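Local coordinates for putative amino acid binding protein (Streptococcus mutans, PDB 4C0R) that probably captures glutathione outside the cell and delivers it to the cystine ABC importer TcyBC, as a solute-binding protein of family 3, at residues 160-163 with 164-168; 52-55 with 56-60. All blocks are in the same frame, centred on the assembly; numbering follows the deposited sequence.

Contact 1 of 2, residues 160-163 with 164-168. With GDS (oxidized glutathione disulfide), chain C.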
loop_
_atom_site.group_PDB
_atom_site.type_symbol
_atom_site.label_atom_id
_atom_site.label_comp_id
_atom_site.label_asym_id
_atom_site.label_seq_id
_atom_site.Cartn_x
_atom_site.Cartn_y
_atom_site.Cartn_z
ATOM N N LYS A 160 -10.913 -11.461 2.116
ATOM C CA LYS A 160 -9.580 -10.858 1.915
ATOM C C LYS A 160 -9.507 -9.577 2.752
ATOM O O LYS A 160 -10.374 -8.727 2.662
ATOM C CB LYS A 160 -9.337 -10.526 0.437
ATOM C CG LYS A 160 -8.033 -9.779 0.134
ATOM C CD LYS A 160 -6.804 -10.599 0.480
ATOM C CE LYS A 160 -5.535 -9.839 0.135
ATOM N NZ LYS A 160 -4.318 -10.570 0.539
ATOM N N ILE A 161 -8.454 -9.465 3.545
ATOM C CA ILE A 161 -8.163 -8.257 4.305
ATOM C C ILE A 161 -7.164 -7.376 3.535
ATOM O O ILE A 161 -6.127 -7.844 3.072
ATOM C CB ILE A 161 -7.595 -8.537 5.697
ATOM C CG1 ILE A 161 -8.588 -9.370 6.508
ATOM C CG2 ILE A 161 -7.248 -7.239 6.419
ATOM C CD1 ILE A 161 -8.010 -9.872 7.809
ATOM N N PHE A 162 -7.537 -6.129 3.301
ATOM C CA PHE A 162 -6.627 -5.197 2.642
ATOM C C PHE A 162 -7.020 -3.785 2.964
ATOM O O PHE A 162 -8.103 -3.541 3.521
ATOM C CB PHE A 162 -6.672 -5.398 1.104
ATOM C CG PHE A 162 -5.400 -4.871 0.425
ATOM C CD1 PHE A 162 -4.185 -5.542 0.606
ATOM C CD2 PHE A 162 -5.411 -3.708 -0.271
ATOM C CE1 PHE A 162 -3.000 -5.045 0.061
ATOM C CE2 PHE A 162 -4.207 -3.200 -0.821
ATOM C CZ PHE A 162 -3.003 -3.903 -0.651
ATOM N N GLU A 163 -6.184 -2.816 2.581
ATOM C CA GLU A 163 -6.557 -1.392 2.711
ATOM C C GLU A 163 -7.852 -1.061 1.944
ATOM O O GLU A 163 -8.077 -1.551 0.857
ATOM C CB GLU A 163 -5.420 -0.514 2.195
ATOM C CG GLU A 163 -4.251 -0.330 3.156
ATOM C CD GLU A 163 -3.277 -1.462 3.298
ATOM O OE1 GLU A 163 -3.258 -2.396 2.478
ATOM O OE2 GLU A 163 -2.533 -1.365 4.265
ATOM N N LYS A 164 -8.664 -0.197 2.552
ATOM C CA LYS A 164 -9.943 0.207 2.038
ATOM C C LYS A 164 -9.882 0.848 0.669
ATOM O O LYS A 164 -10.706 0.557 -0.151
ATOM C CB LYS A 164 -10.563 1.214 3.017
ATOM C CG LYS A 164 -12.007 1.534 2.748
ATOM C CD LYS A 164 -12.632 2.164 3.983
ATOM C CE LYS A 164 -14.152 2.211 3.835
ATOM N NZ LYS A 164 -14.742 2.851 5.013
ATOM N N ILE A 165 -8.944 1.760 0.440
ATOM C CA ILE A 165 -8.965 2.523 -0.792
ATOM C C ILE A 165 -8.830 1.575 -2.011
ATOM O O ILE A 165 -9.631 1.641 -2.965
ATOM C CB ILE A 165 -7.894 3.602 -0.786
ATOM C CG1 ILE A 165 -8.167 4.698 0.253
ATOM C CG2 ILE A 165 -7.796 4.241 -2.197
ATOM C CD1 ILE A 165 -7.024 5.606 0.538
ATOM N N SER A 166 -7.886 0.636 -1.981
ATOM C CA SER A 166 -7.771 -0.298 -3.084
ATOM C C SER A 166 -8.937 -1.274 -3.141
ATOM O O SER A 166 -9.429 -1.582 -4.199
ATOM C CB SER A 166 -6.464 -1.090 -3.051
ATOM O OG SER A 166 -5.374 -0.280 -3.417
ATOM N N ALA A 167 -9.371 -1.759 -1.972
ATOM C CA ALA A 167 -10.495 -2.700 -1.970
ATOM C C ALA A 167 -11.711 -2.093 -2.663
ATOM O O ALA A 167 -12.336 -2.724 -3.517
ATOM C CB ALA A 167 -10.841 -3.121 -0.563
ATOM N N GLU A 168 -12.072 -0.897 -2.244
ATOM C CA GLU A 168 -13.253 -0.217 -2.765
ATOM C C GLU A 168 -13.082 0.102 -4.241
ATOM O O GLU A 168 -14.000 -0.082 -5.054
ATOM C CB GLU A 168 -13.596 1.010 -1.926
ATOM C CG GLU A 168 -14.075 0.637 -0.526
ATOM C CD GLU A 168 -14.654 1.786 0.234
ATOM O OE1 GLU A 168 -14.192 2.934 0.079
ATOM O OE2 GLU A 168 -15.571 1.500 1.026
HETATM C CD1 GDS C . 3.587 -10.621 -5.402
HETATM N N2 GDS C . 2.136 -10.434 -5.542
HETATM C CA2 GDS C . 1.744 -9.265 -6.241
HETATM C C2 GDS C . 1.681 -9.294 -7.727
HETATM O O2 GDS C . 1.769 -8.239 -8.390
HETATM C CB2 GDS C . 1.410 -7.975 -5.596
HETATM S SG2 GDS C . 1.352 -8.066 -3.820
HETATM N N3 GDS C . 1.517 -10.584 -8.363
HETATM C CA3 GDS C . 1.542 -10.678 -9.823
HETATM C C3 GDS C . 2.916 -11.271 -10.119
HETATM O OE3 GDS C . 3.079 -12.104 -11.065
HETATM O OE4 GDS C . 3.937 -10.971 -9.433
HETATM N N4 GDS C . -0.572 -6.456 -1.763
HETATM C CA4 GDS C . -1.699 -7.346 -1.903
HETATM C C4 GDS C . -1.729 -8.323 -0.779
HETATM O OE5 GDS C . -1.139 -8.087 0.319
HETATM O OE6 GDS C . -2.422 -9.365 -0.952
HETATM C C5 GDS C . -0.326 -5.500 -2.797
HETATM O O5 GDS C . -1.092 -5.422 -3.756
HETATM C CA5 GDS C . 0.914 -4.744 -2.623
HETATM N N5 GDS C . 1.308 -4.369 -1.328
HETATM C CB5 GDS C . 1.987 -5.111 -3.594
HETATM S SG5 GDS C . 2.692 -6.712 -3.115
HETATM C CA6 GDS C . 0.553 -3.140 3.170
HETATM C C6 GDS C . 2.030 -3.269 3.505
HETATM O OE7 GDS C . 2.527 -4.424 3.605
HETATM O OE8 GDS C . 2.747 -2.252 3.664
HETATM N N6 GDS C . 0.184 -1.723 3.345
HETATM C CB6 GDS C . 0.267 -3.628 1.796
HETATM C CG6 GDS C . 1.343 -3.093 0.824
HETATM C CD6 GDS C . 0.809 -3.303 -0.577
HETATM O O6 GDS C . -0.029 -2.585 -1.142
#
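With CG trans to its backbone N (chi1 -158°), F162 swings its ring so that the CE2 edge meets CB of S166, in the first turn of the following helix, at 3.8 Å. In E163, CG lies anti to the carbonyl carbon and the chain bends at chi2 (77°), folding the carboxylate back until OE1 stands 3.4 Å above the centre of the F162 ring. That fold leaves OE2 facing the ligand, where it accepts a hydrogen bond of 2.9 Å from N6 of oxidized glutathione disulfide. The F162 ring edge also borders the ligand, with CZ 3.3 Å from O6. K160 NZ donates to the ligand carboxylate oxygen OE6 at 2.7 Å, while Q148 and the backbone of Q113 take further bonds from the same amine. K160, F162 and E163 thus line the ligand pocket of this family 3 solute-binding protein where a strand passes into a helix. E163 is also the N-cap residue: its backbone O accepts A167 N at 3.1 Å, the first i to i+4 bond of the helix. Strand 160-163 pairs antiparallel with strand 81-96, helix 145-153 packs against F162 and S166, and K164 reaches D183 of strand 179-183 in a salt bridge.

Contact 2 of 2, residues 52-55 with 56-60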
loop_
_atom_site.group_PDB
_atom_site.type_symbol
_atom_site.label_atom_id
_atom_site.label_comp_id
_atom_site.label_asym_id
_atom_site.label_seq_id
_atom_site.Cartn_x
_atom_site.Cartn_y
_atom_site.Cartn_z
ATOM N N THR A 52 9.098 -8.364 -3.514
ATOM C CA THR A 52 10.227 -8.706 -2.641
ATOM C C THR A 52 11.507 -7.999 -3.120
ATOM O O THR A 52 12.355 -7.658 -2.314
ATOM C CB THR A 52 10.429 -10.235 -2.503
ATOM O OG1 THR A 52 10.551 -10.829 -3.780
ATOM C CG2 THR A 52 9.252 -10.838 -1.798
ATOM N N SER A 53 11.570 -7.715 -4.408
ATOM C CA SER A 53 12.732 -7.064 -5.013
ATOM C C SER A 53 12.812 -5.578 -4.651
ATOM O O SER A 53 13.896 -4.999 -4.660
ATOM C CB SER A 53 12.723 -7.196 -6.536
ATOM O OG SER A 53 12.904 -8.550 -6.893
ATOM N N ILE A 54 11.696 -4.951 -4.302
ATOM C CA ILE A 54 11.759 -3.568 -3.822
ATOM C C ILE A 54 12.694 -3.541 -2.649
ATOM O O ILE A 54 13.613 -2.728 -2.571
ATOM C CB ILE A 54 10.385 -3.033 -3.414
ATOM C CG1 ILE A 54 9.487 -2.862 -4.624
ATOM C CG2 ILE A 54 10.561 -1.691 -2.671
ATOM C CD1 ILE A 54 8.074 -2.461 -4.281
ATOM N N PHE A 55 12.442 -4.447 -1.710
ATOM C CA PHE A 55 13.186 -4.441 -0.470
ATOM C C PHE A 55 14.618 -4.931 -0.688
ATOM O O PHE A 55 15.514 -4.339 -0.139
ATOM C CB PHE A 55 12.422 -5.258 0.580
ATOM C CG PHE A 55 11.085 -4.691 0.873
ATOM C CD1 PHE A 55 10.939 -3.670 1.794
ATOM C CD2 PHE A 55 9.971 -5.127 0.171
ATOM C CE1 PHE A 55 9.684 -3.114 2.034
ATOM C CE2 PHE A 55 8.706 -4.562 0.403
ATOM C CZ PHE A 55 8.584 -3.563 1.346
ATOM N N SER A 56 14.811 -5.962 -1.479
ATOM C CA SER A 56 16.205 -6.437 -1.638
ATOM C C SER A 56 17.030 -5.427 -2.441
ATOM O O SER A 56 18.231 -5.251 -2.222
ATOM C CB SER A 56 16.243 -7.834 -2.250
ATOM O OG SER A 56 15.690 -7.857 -3.537
ATOM N N GLY A 57 16.390 -4.714 -3.349
ATOM C CA GLY A 57 17.068 -3.675 -4.102
ATOM C C GLY A 57 17.385 -2.445 -3.291
ATOM O O GLY A 57 18.414 -1.796 -3.491
ATOM N N LEU A 58 16.513 -2.113 -2.340
ATOM C CA LEU A 58 16.828 -1.045 -1.429
ATOM C C LEU A 58 17.998 -1.464 -0.521
ATOM O O LEU A 58 18.846 -0.637 -0.183
ATOM C CB LEU A 58 15.626 -0.666 -0.557
ATOM C CG LEU A 58 14.457 0.022 -1.267
ATOM C CD1 LEU A 58 13.266 0.040 -0.307
ATOM C CD2 LEU A 58 14.840 1.437 -1.724
ATOM N N ASP A 59 18.036 -2.733 -0.116
ATOM C CA ASP A 59 19.156 -3.220 0.713
ATOM C C ASP A 59 20.482 -3.069 -0.023
ATOM O O ASP A 59 21.509 -2.791 0.596
ATOM C CB ASP A 59 19.012 -4.712 0.978
ATOM C CG ASP A 59 17.862 -5.046 1.919
ATOM O OD1 ASP A 59 17.389 -4.148 2.640
ATOM O OD2 ASP A 59 17.454 -6.210 1.933
ATOM N N SER A 60 20.487 -3.305 -1.327
ATOM C CA SER A 60 21.745 -3.291 -2.088
ATOM C C SER A 60 22.058 -1.941 -2.742
ATOM O O SER A 60 23.065 -1.782 -3.453
ATOM C CB SER A 60 21.685 -4.361 -3.143
ATOM O OG SER A 60 20.730 -4.072 -4.163
#
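S56 begins the second turn against the first: its N donates to T52 O at 3.1 Å, and its hydroxyl, placed between backbone N and carbonyl carbon by chi1 of 62°, folds back over the helix to bring OG 3.4 Å from S53 CA. G57 follows with a 2.8 Å bond from its N to S53 O. It has no side chain, and its backbone also bonds to that of Y63. L58 N reaches I54 O at 3.0 Å, and CG of the L58 side chain lies 3.2 Å from the same oxygen. I54 and L58 run alongside one another, one turn apart, and CG2 of I54 meets CD1 of L58 at 4.0 Å, one apolar contact along the buried side. D59 N continues the i to i+4 series on F55 O at 3.0 Å, while its OD1 is hydrogen-bonded to the Y80 hydroxyl; S60 N follows on S56 O. These successive bonds hold the turns of helix 51-59 together. On the buried side I54 rests on V10 and T49, and L58 touches I195 of strand 191-196. F55 also reaches I195, and its ring meets that of W51, at the start of the helix, edge-to-face.

In the fold
From the N terminus, the chain runs through strands 3-9 and 42-48 before contact 2 links successive turns of helix 51-59, which leads on to strand 65-71. Contact 2 is complete about a hundred residues before contact 1 opens, so the two stand in series, neither nesting nor crossing. Both are local and close no long loop. Contact 2 lies on a helix against strand 191-196, contact 1 on a strand paired with strand 81-96, and all three strands belong to the same mixed sheet. The centres of contacts 1 and 2 are about 25 Å apart, on opposite sides of the chain's centre. The ligand lies between them, touching contact 1 and about 6 Å from the F55 side chain of contact 2.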